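Local coordinates for protein PfVFT1 (Plasmodium falciparum, PDB 5JKQ) that probably binds a small solute in the cleft between the two lobes of its Venus flytrap fold, as solute-binding proteins do, at residues N11-K14 and R15-I19; A22-K25 and E26-N30; D67-S70 and E71-K75; P104-M107 and Y108-E112; I144-T147 and D148-F151. The protein carries 3 engineered substitutions. All coordinates share one frame; numbering follows the deposited sequence.

Contact 1: residues N11-K14 and R15-I19; sequences NKAK and RLIDI. Engineered in segment 11-14: Ala13 (natural residue Ser).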
loop_
_atom_site.group_PDB
_atom_site.type_symbol
_atom_site.label_atom_id
_atom_site.label_comp_id
_atom_site.label_asym_id
_atom_site.label_seq_id
_atom_site.Cartn_x
_atom_site.Cartn_y
_atom_site.Cartn_z
ATOM N N ASN A 11 8.026 16.454 15.642
ATOM C CA ASN A 11 7.400 15.241 15.133
ATOM C C ASN A 11 7.448 14.152 16.198
ATOM O O ASN A 11 8.490 13.536 16.421
ATOM C CB ASN A 11 8.096 14.773 13.852
ATOM C CG ASN A 11 7.356 13.641 13.157
ATOM O OD1 ASN A 11 6.455 13.026 13.726
ATOM N ND2 ASN A 11 7.743 13.357 11.921
ATOM N N LYS A 12 6.319 13.928 16.862
ATOM C CA LYS A 12 6.248 12.947 17.940
ATOM C C LYS A 12 6.223 11.513 17.410
ATOM O O LYS A 12 6.281 10.560 18.186
ATOM C CB LYS A 12 5.013 13.203 18.807
ATOM C CG LYS A 12 5.025 14.541 19.544
ATOM C CD LYS A 12 4.114 14.505 20.765
ATOM C CE LYS A 12 4.097 15.835 21.504
ATOM N NZ LYS A 12 3.452 16.916 20.708
ATOM N N ALA A 13 6.139 11.368 16.090
ATOM C CA ALA A 13 6.094 10.054 15.454
ATOM C C ALA A 13 7.384 9.742 14.699
ATOM O O ALA A 13 7.477 8.716 14.025
ATOM C CB ALA A 13 4.905 9.976 14.508
ATOM N N LYS A 14 8.380 10.618 14.812
ATOM C CA LYS A 14 9.603 10.469 14.029
ATOM C C LYS A 14 10.335 9.172 14.359
ATOM O O LYS A 14 10.673 8.397 13.464
ATOM C CB LYS A 14 10.540 11.654 14.254
ATOM C CG LYS A 14 11.641 11.759 13.203
ATOM C CD LYS A 14 12.979 12.089 13.831
ATOM C CE LYS A 14 14.086 12.204 12.800
ATOM N NZ LYS A 14 14.327 10.923 12.075
ATOM N N ARG A 15 10.581 8.940 15.643
ATOM C CA ARG A 15 11.291 7.743 16.072
ATOM C C ARG A 15 10.454 6.490 15.816
ATOM O O ARG A 15 10.996 5.424 15.526
ATOM C CB ARG A 15 11.661 7.846 17.552
ATOM C CG ARG A 15 12.628 6.777 18.026
ATOM C CD ARG A 15 13.286 7.186 19.333
ATOM N NE ARG A 15 12.304 7.406 20.399
ATOM C CZ ARG A 15 12.252 6.732 21.546
ATOM N NH1 ARG A 15 13.128 5.769 21.822
ATOM N NH2 ARG A 15 11.312 7.028 22.435
ATOM N N LEU A 16 9.136 6.627 15.920
ATOM C CA LEU A 16 8.225 5.530 15.610
ATOM C C LEU A 16 8.351 5.135 14.139
ATOM O O LEU A 16 8.367 3.953 13.805
ATOM C CB LEU A 16 6.781 5.922 15.940
ATOM C CG LEU A 16 5.658 5.029 15.402
ATOM C CD1 LEU A 16 5.772 3.607 15.940
ATOM C CD2 LEU A 16 4.297 5.628 15.741
ATOM N N ILE A 17 8.449 6.134 13.266
ATOM C CA ILE A 17 8.586 5.891 11.833
ATOM C C ILE A 17 9.939 5.259 11.517
ATOM O O ILE A 17 10.034 4.377 10.664
ATOM C CB ILE A 17 8.422 7.204 11.029
ATOM C CG1 ILE A 17 6.986 7.710 11.143
ATOM C CG2 ILE A 17 8.758 7.004 9.548
ATOM C CD1 ILE A 17 6.830 9.177 10.835
ATOM N N ASP A 18 10.980 5.708 12.208
ATOM C CA ASP A 18 12.333 5.234 11.937
ATOM C C ASP A 18 12.530 3.783 12.367
ATOM O O ASP A 18 13.074 2.979 11.612
ATOM C CB ASP A 18 13.361 6.126 12.634
ATOM C CG ASP A 18 13.361 7.545 12.097
ATOM O OD1 ASP A 18 12.986 7.741 10.920
ATOM O OD2 ASP A 18 13.740 8.466 12.849
ATOM N N ILE A 19 12.096 3.446 13.578
ATOM C CA ILE A 19 12.234 2.077 14.057
ATOM C C ILE A 19 11.333 1.161 13.234
ATOM O O ILE A 19 11.645 -0.010 13.021
ATOM C CB ILE A 19 11.900 1.961 15.561
ATOM C CG1 ILE A 19 12.452 0.650 16.123
ATOM C CG2 ILE A 19 10.392 2.090 15.813
ATOM C CD1 ILE A 19 12.638 0.664 17.626
HETATM O O HOH W 1 8.033 8.306 18.168
#

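Contact 2: residues A22-K25 and E26-N30; sequences AAVK and ELIQN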
loop_
_atom_site.group_PDB
_atom_site.type_symbol
_atom_site.label_atom_id
_atom_site.label_comp_id
_atom_site.label_asym_id
_atom_site.label_seq_id
_atom_site.Cartn_x
_atom_site.Cartn_y
_atom_site.Cartn_z
ATOM N N ALA A 22 13.244 0.645 10.132
ATOM C CA ALA A 22 14.388 -0.187 10.470
ATOM C C ALA A 22 13.982 -1.651 10.580
ATOM O O ALA A 22 14.741 -2.547 10.206
ATOM C CB ALA A 22 15.016 0.288 11.760
ATOM N N ALA A 23 12.783 -1.892 11.097
ATOM C CA ALA A 23 12.283 -3.250 11.240
ATOM C C ALA A 23 12.028 -3.861 9.866
ATOM O O ALA A 23 12.399 -5.006 9.610
ATOM C CB ALA A 23 11.021 -3.264 12.075
ATOM N N VAL A 24 11.400 -3.086 8.987
ATOM C CA VAL A 24 11.152 -3.519 7.616
ATOM C C VAL A 24 12.468 -3.881 6.933
ATOM O O VAL A 24 12.556 -4.892 6.236
ATOM C CB VAL A 24 10.422 -2.427 6.805
ATOM C CG1 VAL A 24 10.322 -2.803 5.330
ATOM C CG2 VAL A 24 9.034 -2.191 7.377
ATOM N N LYS A 25 13.487 -3.054 7.148
ATOM C CA LYS A 25 14.807 -3.300 6.584
ATOM C C LYS A 25 15.340 -4.648 7.056
ATOM O O LYS A 25 15.871 -5.430 6.266
ATOM C CB LYS A 25 15.772 -2.179 6.972
ATOM C CG LYS A 25 17.177 -2.351 6.419
ATOM C CD LYS A 25 18.040 -1.140 6.728
ATOM C CE LYS A 25 19.445 -1.303 6.181
ATOM N NZ LYS A 25 20.259 -0.078 6.395
ATOM N N GLU A 26 15.179 -4.921 8.346
ATOM C CA GLU A 26 15.624 -6.185 8.915
ATOM C C GLU A 26 14.805 -7.349 8.360
ATOM O O GLU A 26 15.346 -8.421 8.085
ATOM C CB GLU A 26 15.531 -6.150 10.441
ATOM C CG GLU A 26 15.877 -7.469 11.104
ATOM C CD GLU A 26 16.376 -7.302 12.524
ATOM O OE1 GLU A 26 17.375 -6.577 12.725
ATOM O OE2 GLU A 26 15.772 -7.897 13.440
ATOM N N LEU A 27 13.502 -7.132 8.193
ATOM C CA LEU A 27 12.613 -8.168 7.676
ATOM C C LEU A 27 12.944 -8.514 6.225
ATOM O O LEU A 27 12.619 -9.602 5.748
ATOM C CB LEU A 27 11.152 -7.728 7.788
ATOM C CG LEU A 27 10.542 -7.807 9.191
ATOM C CD1 LEU A 27 9.155 -7.196 9.200
ATOM C CD2 LEU A 27 10.481 -9.246 9.692
ATOM N N ILE A 28 13.590 -7.583 5.532
ATOM C CA ILE A 28 14.026 -7.802 4.158
ATOM C C ILE A 28 15.370 -8.522 4.153
ATOM O O ILE A 28 15.636 -9.353 3.285
ATOM C CB ILE A 28 14.118 -6.466 3.388
ATOM C CG1 ILE A 28 12.709 -5.934 3.124
ATOM C CG2 ILE A 28 14.858 -6.635 2.060
ATOM C CD1 ILE A 28 12.656 -4.490 2.693
ATOM N N GLN A 29 16.207 -8.209 5.137
ATOM C CA GLN A 29 17.502 -8.862 5.283
ATOM C C GLN A 29 17.356 -10.329 5.682
ATOM O O GLN A 29 18.076 -11.186 5.173
ATOM C CB GLN A 29 18.357 -8.131 6.324
ATOM C CG GLN A 29 18.873 -6.773 5.875
ATOM C CD GLN A 29 19.550 -6.001 6.994
ATOM O OE1 GLN A 29 19.291 -6.234 8.176
ATOM N NE2 GLN A 29 20.425 -5.074 6.623
ATOM N N ASN A 30 16.431 -10.614 6.596
ATOM C CA ASN A 30 16.283 -11.966 7.130
ATOM C C ASN A 30 15.256 -12.813 6.372
ATOM O O ASN A 30 14.872 -13.889 6.832
ATOM C CB ASN A 30 15.915 -11.905 8.619
ATOM C CG ASN A 30 14.567 -11.254 8.873
ATOM O OD1 ASN A 30 13.782 -11.032 7.956
ATOM N ND2 ASN A 30 14.292 -10.954 10.136
#

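Contact 3: residues D67-S70 and E71-K75; sequences DVLS and EIIKK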
loop_
_atom_site.group_PDB
_atom_site.type_symbol
_atom_site.label_atom_id
_atom_site.label_comp_id
_atom_site.label_asym_id
_atom_site.label_seq_id
_atom_site.Cartn_x
_atom_site.Cartn_y
_atom_site.Cartn_z
ATOM N N ASP A 67 7.917 11.297 23.077
ATOM C CA ASP A 67 7.327 11.018 21.772
ATOM C C ASP A 67 6.339 9.856 21.849
ATOM O O ASP A 67 6.089 9.313 22.924
ATOM C CB ASP A 67 8.429 10.727 20.744
ATOM C CG ASP A 67 9.212 9.460 21.052
ATOM O OD1 ASP A 67 9.101 8.934 22.180
ATOM O OD2 ASP A 67 9.953 8.997 20.159
ATOM N N VAL A 68 5.777 9.487 20.703
ATOM C CA VAL A 68 4.782 8.422 20.635
ATOM C C VAL A 68 5.382 7.067 21.005
ATOM O O VAL A 68 4.735 6.262 21.672
ATOM C CB VAL A 68 4.153 8.346 19.220
ATOM C CG1 VAL A 68 3.337 7.065 19.029
ATOM C CG2 VAL A 68 3.284 9.569 18.972
ATOM N N LEU A 69 6.615 6.812 20.576
ATOM C CA LEU A 69 7.226 5.510 20.810
ATOM C C LEU A 69 7.392 5.250 22.304
ATOM O O LEU A 69 7.214 4.124 22.763
ATOM C CB LEU A 69 8.580 5.399 20.106
ATOM C CG LEU A 69 9.171 3.984 20.099
ATOM C CD1 LEU A 69 8.340 3.051 19.229
ATOM C CD2 LEU A 69 10.616 3.993 19.635
ATOM N N SER A 70 7.724 6.292 23.060
ATOM C CA SER A 70 7.876 6.160 24.506
ATOM C C SER A 70 6.562 5.754 25.171
ATOM O O SER A 70 6.565 5.037 26.172
ATOM C CB SER A 70 8.389 7.466 25.110
ATOM O OG SER A 70 9.769 7.638 24.842
ATOM N N GLU A 71 5.443 6.211 24.615
ATOM C CA GLU A 71 4.133 5.813 25.118
ATOM C C GLU A 71 3.897 4.332 24.835
ATOM O O GLU A 71 3.448 3.583 25.704
ATOM C CB GLU A 71 3.024 6.654 24.482
ATOM C CG GLU A 71 3.155 8.150 24.732
ATOM C CD GLU A 71 2.052 8.951 24.064
ATOM O OE1 GLU A 71 1.111 8.337 23.519
ATOM O OE2 GLU A 71 2.126 10.197 24.086
ATOM N N ILE A 72 4.209 3.923 23.609
ATOM C CA ILE A 72 4.074 2.530 23.196
ATOM C C ILE A 72 4.928 1.629 24.083
ATOM O O ILE A 72 4.491 0.554 24.493
ATOM C CB ILE A 72 4.478 2.353 21.712
ATOM C CG1 ILE A 72 3.469 3.062 20.811
ATOM C CG2 ILE A 72 4.554 0.874 21.318
ATOM C CD1 ILE A 72 3.996 3.367 19.426
ATOM N N ILE A 73 6.140 2.084 24.385
ATOM C CA ILE A 73 7.087 1.305 25.179
ATOM C C ILE A 73 6.590 1.103 26.608
ATOM O O ILE A 73 6.667 -0.002 27.146
ATOM C CB ILE A 73 8.479 1.983 25.205
ATOM C CG1 ILE A 73 9.128 1.880 23.826
ATOM C CG2 ILE A 73 9.406 1.329 26.236
ATOM C CD1 ILE A 73 10.339 2.773 23.640
ATOM N N LYS A 74 6.081 2.167 27.222
ATOM C CA LYS A 74 5.641 2.104 28.611
ATOM C C LYS A 74 4.428 1.192 28.786
ATOM O O LYS A 74 4.320 0.478 29.783
ATOM C CB LYS A 74 5.326 3.507 29.129
ATOM C CG LYS A 74 6.570 4.315 29.472
ATOM C CD LYS A 74 6.254 5.790 29.668
ATOM C CE LYS A 74 7.480 6.559 30.137
ATOM N NZ LYS A 74 7.414 8.007 29.785
ATOM N N LYS A 75 3.523 1.212 27.812
ATOM C CA LYS A 75 2.318 0.389 27.870
ATOM C C LYS A 75 2.516 -0.984 27.228
ATOM O O LYS A 75 1.650 -1.851 27.346
ATOM C CB LYS A 75 1.154 1.111 27.190
ATOM C CG LYS A 75 0.395 2.064 28.104
ATOM C CD LYS A 75 0.273 3.454 27.500
ATOM C CE LYS A 75 -0.570 3.452 26.231
ATOM N NZ LYS A 75 -0.651 4.808 25.614
#

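Contact 4: residues P104-M107 and Y108-E112; sequences PDVM and YIIWE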
loop_
_atom_site.group_PDB
_atom_site.type_symbol
_atom_site.label_atom_id
_atom_site.label_comp_id
_atom_site.label_asym_id
_atom_site.label_seq_id
_atom_site.Cartn_x
_atom_site.Cartn_y
_atom_site.Cartn_z
ATOM N N PRO A 104 -2.379 -8.238 7.971
ATOM C CA PRO A 104 -2.216 -8.360 9.425
ATOM C C PRO A 104 -0.907 -9.047 9.807
ATOM O O PRO A 104 -0.228 -8.591 10.729
ATOM C CB PRO A 104 -3.422 -9.208 9.843
ATOM C CG PRO A 104 -4.443 -8.922 8.820
ATOM C CD PRO A 104 -3.694 -8.736 7.529
ATOM N N ASP A 105 -0.558 -10.123 9.105
ATOM C CA ASP A 105 0.679 -10.848 9.385
ATOM C C ASP A 105 1.908 -9.972 9.161
ATOM O O ASP A 105 2.907 -10.117 9.863
ATOM C CB ASP A 105 0.789 -12.105 8.515
ATOM C CG ASP A 105 0.052 -13.298 9.099
ATOM O OD1 ASP A 105 -0.305 -13.269 10.297
ATOM O OD2 ASP A 105 -0.157 -14.277 8.354
ATOM N N VAL A 106 1.835 -9.077 8.179
ATOM C CA VAL A 106 2.916 -8.128 7.927
ATOM C C VAL A 106 3.116 -7.220 9.136
ATOM O O VAL A 106 4.245 -6.998 9.576
ATOM C CB VAL A 106 2.636 -7.264 6.668
ATOM C CG1 VAL A 106 3.591 -6.064 6.581
ATOM C CG2 VAL A 106 2.735 -8.112 5.410
HETATM N N MSE A 107 2.018 -6.698 9.673
HETATM C CA MSE A 107 2.100 -5.774 10.798
HETATM C C MSE A 107 2.598 -6.494 12.047
HETATM O O MSE A 107 3.298 -5.904 12.871
HETATM C CB MSE A 107 0.742 -5.123 11.069
HETATM C CG MSE A 107 0.784 -4.047 12.148
HETATM SE SE MSE A 107 1.911 -2.526 11.664
HETATM C CE MSE A 107 0.581 -1.498 10.681
ATOM N N TYR A 108 2.241 -7.768 12.181
ATOM C CA TYR A 108 2.669 -8.565 13.327
ATOM C C TYR A 108 4.182 -8.763 13.335
ATOM O O TYR A 108 4.832 -8.542 14.355
ATOM C CB TYR A 108 1.972 -9.931 13.332
ATOM C CG TYR A 108 0.475 -9.878 13.551
ATOM C CD1 TYR A 108 -0.096 -8.921 14.382
ATOM C CD2 TYR A 108 -0.367 -10.786 12.926
ATOM C CE1 TYR A 108 -1.462 -8.872 14.582
ATOM C CE2 TYR A 108 -1.735 -10.744 13.119
ATOM C CZ TYR A 108 -2.276 -9.786 13.948
ATOM O OH TYR A 108 -3.638 -9.742 14.143
ATOM N N ILE A 109 4.745 -9.181 12.205
ATOM C CA ILE A 109 6.175 -9.467 12.156
ATOM C C ILE A 109 7.001 -8.182 12.267
ATOM O O ILE A 109 8.130 -8.210 12.754
ATOM C CB ILE A 109 6.568 -10.228 10.869
ATOM C CG1 ILE A 109 6.170 -9.434 9.620
ATOM C CG2 ILE A 109 5.928 -11.614 10.873
ATOM C CD1 ILE A 109 6.691 -10.020 8.328
ATOM N N ILE A 110 6.439 -7.060 11.829
ATOM C CA ILE A 110 7.132 -5.781 11.958
ATOM C C ILE A 110 7.300 -5.447 13.434
ATOM O O ILE A 110 8.385 -5.061 13.865
ATOM C CB ILE A 110 6.381 -4.642 11.226
ATOM C CG1 ILE A 110 6.633 -4.748 9.721
ATOM C CG2 ILE A 110 6.838 -3.258 11.721
ATOM C CD1 ILE A 110 5.797 -3.800 8.876
ATOM N N TRP A 111 6.231 -5.618 14.207
ATOM C CA TRP A 111 6.258 -5.280 15.626
ATOM C C TRP A 111 6.880 -6.385 16.474
ATOM O O TRP A 111 7.358 -6.126 17.578
ATOM C CB TRP A 111 4.847 -4.957 16.119
ATOM C CG TRP A 111 4.464 -3.550 15.786
ATOM C CD1 TRP A 111 3.622 -3.139 14.795
ATOM C CD2 TRP A 111 4.942 -2.363 16.426
ATOM N NE1 TRP A 111 3.537 -1.766 14.786
ATOM C CE2 TRP A 111 4.338 -1.267 15.779
ATOM C CE3 TRP A 111 5.816 -2.119 17.489
ATOM C CZ2 TRP A 111 4.582 0.051 16.160
ATOM C CZ3 TRP A 111 6.056 -0.809 17.866
ATOM C CH2 TRP A 111 5.441 0.258 17.203
ATOM N N GLU A 112 6.884 -7.611 15.959
ATOM C CA GLU A 112 7.644 -8.685 16.590
ATOM C C GLU A 112 9.131 -8.362 16.501
ATOM O O GLU A 112 9.881 -8.562 17.456
ATOM C CB GLU A 112 7.345 -10.033 15.929
ATOM C CG GLU A 112 6.018 -10.650 16.356
ATOM C CD GLU A 112 5.590 -11.815 15.479
ATOM O OE1 GLU A 112 6.390 -12.256 14.627
ATOM O OE2 GLU A 112 4.446 -12.291 15.644
#

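Contact 5: residues I144-T147 and D148-F151; sequences IHMT and DNYF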
loop_
_atom_site.group_PDB
_atom_site.type_symbol
_atom_site.label_atom_id
_atom_site.label_comp_id
_atom_site.label_asym_id
_atom_site.label_seq_id
_atom_site.Cartn_x
_atom_site.Cartn_y
_atom_site.Cartn_z
ATOM N N ILE A 144 -5.291 6.395 17.483
ATOM C CA ILE A 144 -4.368 5.351 17.060
ATOM C C ILE A 144 -2.974 5.932 16.859
ATOM O O ILE A 144 -2.821 7.130 16.616
ATOM C CB ILE A 144 -4.838 4.679 15.751
ATOM C CG1 ILE A 144 -5.180 5.750 14.707
ATOM C CG2 ILE A 144 -6.035 3.780 16.026
ATOM C CD1 ILE A 144 -5.564 5.209 13.342
ATOM N N HIS A 145 -1.960 5.081 16.975
ATOM C CA HIS A 145 -0.586 5.481 16.700
ATOM C C HIS A 145 -0.275 5.332 15.212
ATOM O O HIS A 145 0.603 6.013 14.679
ATOM C CB HIS A 145 0.392 4.641 17.524
ATOM C CG HIS A 145 0.128 4.675 18.997
ATOM N ND1 HIS A 145 0.092 3.536 19.772
ATOM C CD2 HIS A 145 -0.102 5.711 19.839
ATOM C CE1 HIS A 145 -0.156 3.867 21.026
ATOM N NE2 HIS A 145 -0.276 5.181 21.094
HETATM N N MSE A 146 -1.018 4.447 14.551
HETATM C CA MSE A 146 -0.713 4.027 13.188
HETATM C C MSE A 146 -1.929 3.593 12.398
HETATM O O MSE A 146 -2.898 3.090 12.963
HETATM C CB MSE A 146 0.243 2.843 13.203
HETATM C CG MSE A 146 1.691 3.167 13.315
HETATM SE SE MSE A 146 2.658 1.486 13.256
HETATM C CE MSE A 146 2.858 1.333 11.326
ATOM N N THR A 147 -1.844 3.741 11.082
ATOM C CA THR A 147 -2.749 3.047 10.180
ATOM C C THR A 147 -2.122 1.703 9.835
ATOM O O THR A 147 -0.928 1.493 10.057
ATOM C CB THR A 147 -3.009 3.838 8.885
ATOM O OG1 THR A 147 -1.815 3.869 8.094
ATOM C CG2 THR A 147 -3.462 5.258 9.197
ATOM N N ASP A 148 -2.925 0.793 9.300
ATOM C CA ASP A 148 -2.405 -0.459 8.768
ATOM C C ASP A 148 -1.492 -0.143 7.583
ATOM O O ASP A 148 -1.515 0.969 7.059
ATOM C CB ASP A 148 -3.551 -1.383 8.350
ATOM C CG ASP A 148 -3.103 -2.816 8.146
ATOM O OD1 ASP A 148 -2.381 -3.080 7.161
ATOM O OD2 ASP A 148 -3.483 -3.681 8.965
ATOM N N ASN A 149 -0.689 -1.115 7.161
ATOM C CA ASN A 149 0.255 -0.893 6.068
ATOM C C ASN A 149 -0.378 -0.967 4.678
ATOM O O ASN A 149 0.237 -0.545 3.701
ATOM C CB ASN A 149 1.401 -1.908 6.136
ATOM C CG ASN A 149 2.175 -1.835 7.437
ATOM O OD1 ASN A 149 2.891 -0.869 7.692
ATOM N ND2 ASN A 149 2.047 -2.871 8.260
ATOM N N TYR A 150 -1.594 -1.500 4.580
ATOM C CA TYR A 150 -2.174 -1.790 3.269
ATOM C C TYR A 150 -2.644 -0.538 2.541
ATOM O O TYR A 150 -2.861 -0.571 1.330
ATOM C CB TYR A 150 -3.337 -2.792 3.390
ATOM C CG TYR A 150 -4.564 -2.327 4.154
ATOM C CD1 TYR A 150 -5.383 -1.316 3.664
ATOM C CD2 TYR A 150 -4.931 -2.942 5.345
ATOM C CE1 TYR A 150 -6.508 -0.908 4.355
ATOM C CE2 TYR A 150 -6.056 -2.543 6.040
ATOM C CZ TYR A 150 -6.840 -1.527 5.541
ATOM O OH TYR A 150 -7.961 -1.126 6.229
ATOM N N PHE A 151 -2.796 0.561 3.271
ATOM C CA PHE A 151 -3.310 1.797 2.689
ATOM C C PHE A 151 -2.458 2.266 1.519
ATOM O O PHE A 151 -1.233 2.157 1.547
ATOM C CB PHE A 151 -3.390 2.893 3.750
ATOM C CG PHE A 151 -4.530 2.715 4.706
ATOM C CD1 PHE A 151 -5.787 3.209 4.400
ATOM C CD2 PHE A 151 -4.353 2.039 5.899
ATOM C CE1 PHE A 151 -6.841 3.038 5.272
ATOM C CE2 PHE A 151 -5.403 1.866 6.774
ATOM C CZ PHE A 151 -6.649 2.366 6.460
#

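Contact 1: residues N11-K14 and R15-I19
Lys14 and Asp18 form a salt bridge one turn apart at the start of helix 14-29, with Lys14 NZ 2.6 Å from Asp18 OD2. The ammonium reaches the syn lone pair of that oxygen, on the side of OD1. To get there the lysine chain bends at its second torsion and again at its last (chi4 -63°), which turns the amine back to OD2, the two side chains running at an angle to each other. The same two residues are tied through the backbone, Asp18 N donating to Lys14 O at 3.0 Å. Both lie at the surface and touch a crystal neighbour, so the lattice may influence this pose.

One residue earlier, the engineered Ala13 occupies the N-cap position, and its methyl CB meets Ile17 CD1 at 4.2 Å. Packing is closer on the carbonyl: Ile17 CG1 is 3.1 Å from Ala13 O, which also accepts from Ile17 N at 2.9 Å.

Asn11 sets up this start. Its OD1 accepts from Ala13 N at 2.9 Å in an Asx turn, met 36° out of the amide plane, and a type I beta turn runs from Asn11 to Lys14. A water held 2.9 Å from Lys12 O also accepts, weakly, from Leu16 N.

Arg15 turns instead to Asp67 and to the carbonyls of Asn60 and Lys62. Leu16 packs against Val68 and Ile72 of helix 68-75 and Trp111 of helix 102-118, while Phe280 of strand 265-281 lies against Ala13, Leu16 and Ile17.

Contact 2: residues A22-K25 and E26-N30
Val24 and Ile28 make the apolar contact, their branches meeting at an angle with Val24 CG1 3.9 Å from Ile28 CD1. Ile28 CG1 stands beside its own backbone N (chi1 -71°), a torsion that lays the chain back over the preceding turn and brings CG1 to 3.3 Å from Val24 O. Leu27 leans back in a similar way, its CG 3.4 Å from Ala23 O, and its CD1 packs on Ile110 of helix 102-118.

The backbone bonds are the i to i+4 ladder of an alpha-helix, here the last turns of helix 14-29. Leu27 N donates to Ala23 O at 2.8 Å, and Glu26 N to Ala22 O at 3.0 Å. Lys25 O takes two donors, Gln29 N at 3.0 Å and Ile28 N at 3.2 Å, the second bond being weak. Helical backbone angles end at Asn30, whose OD1 accepts from Glu32 N, at the first residue of helix 32-39.

Among the long polar chains, the fully extended Lys25 passes Gln29 so that its CE lies 3.9 Å from Gln29 NE2. Its ammonium is engaged beyond that, by Asn55 OD1 and the carbonyl of Leu53.

Contact 3: residues D67-S70 and E71-K75
Val68 offers its CG1 methyl as a bump against which Ile72 rests, CD1 being 3.8 Å away. Ile72 CD1 lies in a shallow notch, with Val68 CG1 as one wall and Leu69 CD1, 4.4 Å away, as the other. The next residue repeats the theme: Ile73 CD1 reaches back to the branch point of Leu69, 3.9 Å from CG, and the two side chains meet at a slant. In both isoleucines CG1 stands beside the residue's own backbone N (chi1 -68° in Ile72), pointing the ethyl arm toward the start of the helix. Ile73 CG1 is thereby pressed to 3.1 Å from Leu69 O.

This is helix 68-75 at its first turns, begun by an N-cap. Asp67 OD1 accepts from Ser70 N at 3.1 Å, approached from above the carboxylate plane (46° out of it), while OD2 forms a salt bridge with Arg15 NE. The side-chain hydroxyl of Ser70 bonds to Ile65 O.

Glu71 and Lys74 use their aliphatic parts. Glu71 CB sits 3.3 Å from Val68 O, a carbonyl that also receives Ile72 N and, weakly, Glu71 N. The methylenes of Lys74 run alongside the Ser70 carbonyl, with CG 3.4 Å from Ser70 O. Beyond these rows, Ile72 packs on His145 and Trp111, and Ile73 on Ile118 of helix 102-118.

Contact 4: residues P104-M107 and Y108-E112
Met107, a selenomethionine, sets its selenium beside the pyrrole edge of Trp111, with SE 3.6 Å from Trp111 NE1. The line from SE to the centre of the five-membered ring is 81° off the ring normal, so this Met-aromatic contact is made at the edge. The two side chains point the same way: Met107 starts out opposite its backbone N and bends at its second and third torsions, which set CG and SE at the indole edge and lead the methyl CE away from it. Trp111 NE1 is buried and has no polar partner in the model.

Polar groups flank the other aromatic ring. Pro104 O lies over one face of Tyr108, 3.1 Å from CD2 and displaced toward the rim, and the same oxygen accepts from Tyr108 N at 3.0 Å. At the ring edge Asp105 OD1 approaches Tyr108 CD2 at 3.6 Å, with carboxylate and ring planes 57° apart. Each tip has an outside partner, Asp105 OD2 bonding to His40 NE2 and Tyr108 OH to Pro99 O.

Val106 and Ile110 supply an aliphatic contact, lying side by side with Val106 CG1 3.9 Å from Ile110 CD1. Ile109 packs instead on a carbonyl: its CG1 fits between its own N and carbonyl carbon (chi1 58°) and comes within 3.1 Å of Val106 O.

Helix 102-118 follows strand 77-83 and precedes strand 126-132, which are parallel neighbours: it is the connecting helix of a beta-alpha-beta crossover, with Ile127 against Tyr108 and Trp111, and Leu27 of helix 14-29 against Ile109 and Ile110.

Contact 5: residues I144-T147 and D148-F151
Phe151 brings the CD2 side of its ring against Thr147, 3.7 Å from CB, at a slant. Tyr150 CE1 stands over the centre of the same ring, 3.7 Å above its plane. Thr147 has its hydroxyl between the backbone N and the carbonyl carbon (chi1 69°), and from there OG1 donates to Asp148 O at 3.1 Å. The hydroxyl is gripped a second time by Tyr279 N of strand 265-281.

Past the end of strand 146-147 the chain bends through an Asx turn: Asp148 OD1 accepts from Tyr150 N at 3.1 Å, through the lone pair turned away from OD2. On the far side of the carboxylate, OD2 is bonded to the hydroxyls of Tyr129 and Tyr94. Asn149 sends OD1 to within 4.2 Å of the selenomethionine methyl, Met146 CE, and bonds there to Tyr20 OH.

Thr147 OG1 and the Asp148 carboxylate, both buried, are thus met by more than one partner each. With a backbone N-H on one oxygen and two phenol hydroxyls at the other, the buried Asp148 carboxylate is probably stabilised as an anion.

In the fold
All five contacts belong to one lobe of the bilobed chain and follow one another in sequence without overlap. Contacts 1 and 2 occupy the two ends of helix 14-29, their centres about 17 Å apart. Helix 68-75 joins it at the start, the centres of contacts 1 and 3 being about 11 Å apart, while helix 102-118 runs against both ends, touching contact 1 through Leu16 and Trp111, with the centre of contact 4 about 12 Å from that of contact 2. Contact 5, at edge strand 146-147 of the three-stranded parallel sheet, is centred about 12 Å from contact 4, where the Met107 methyl packs on Met146 and Asn149. The three helices thus pack on one another, and Met107 and Trp111 reach strand 146-147.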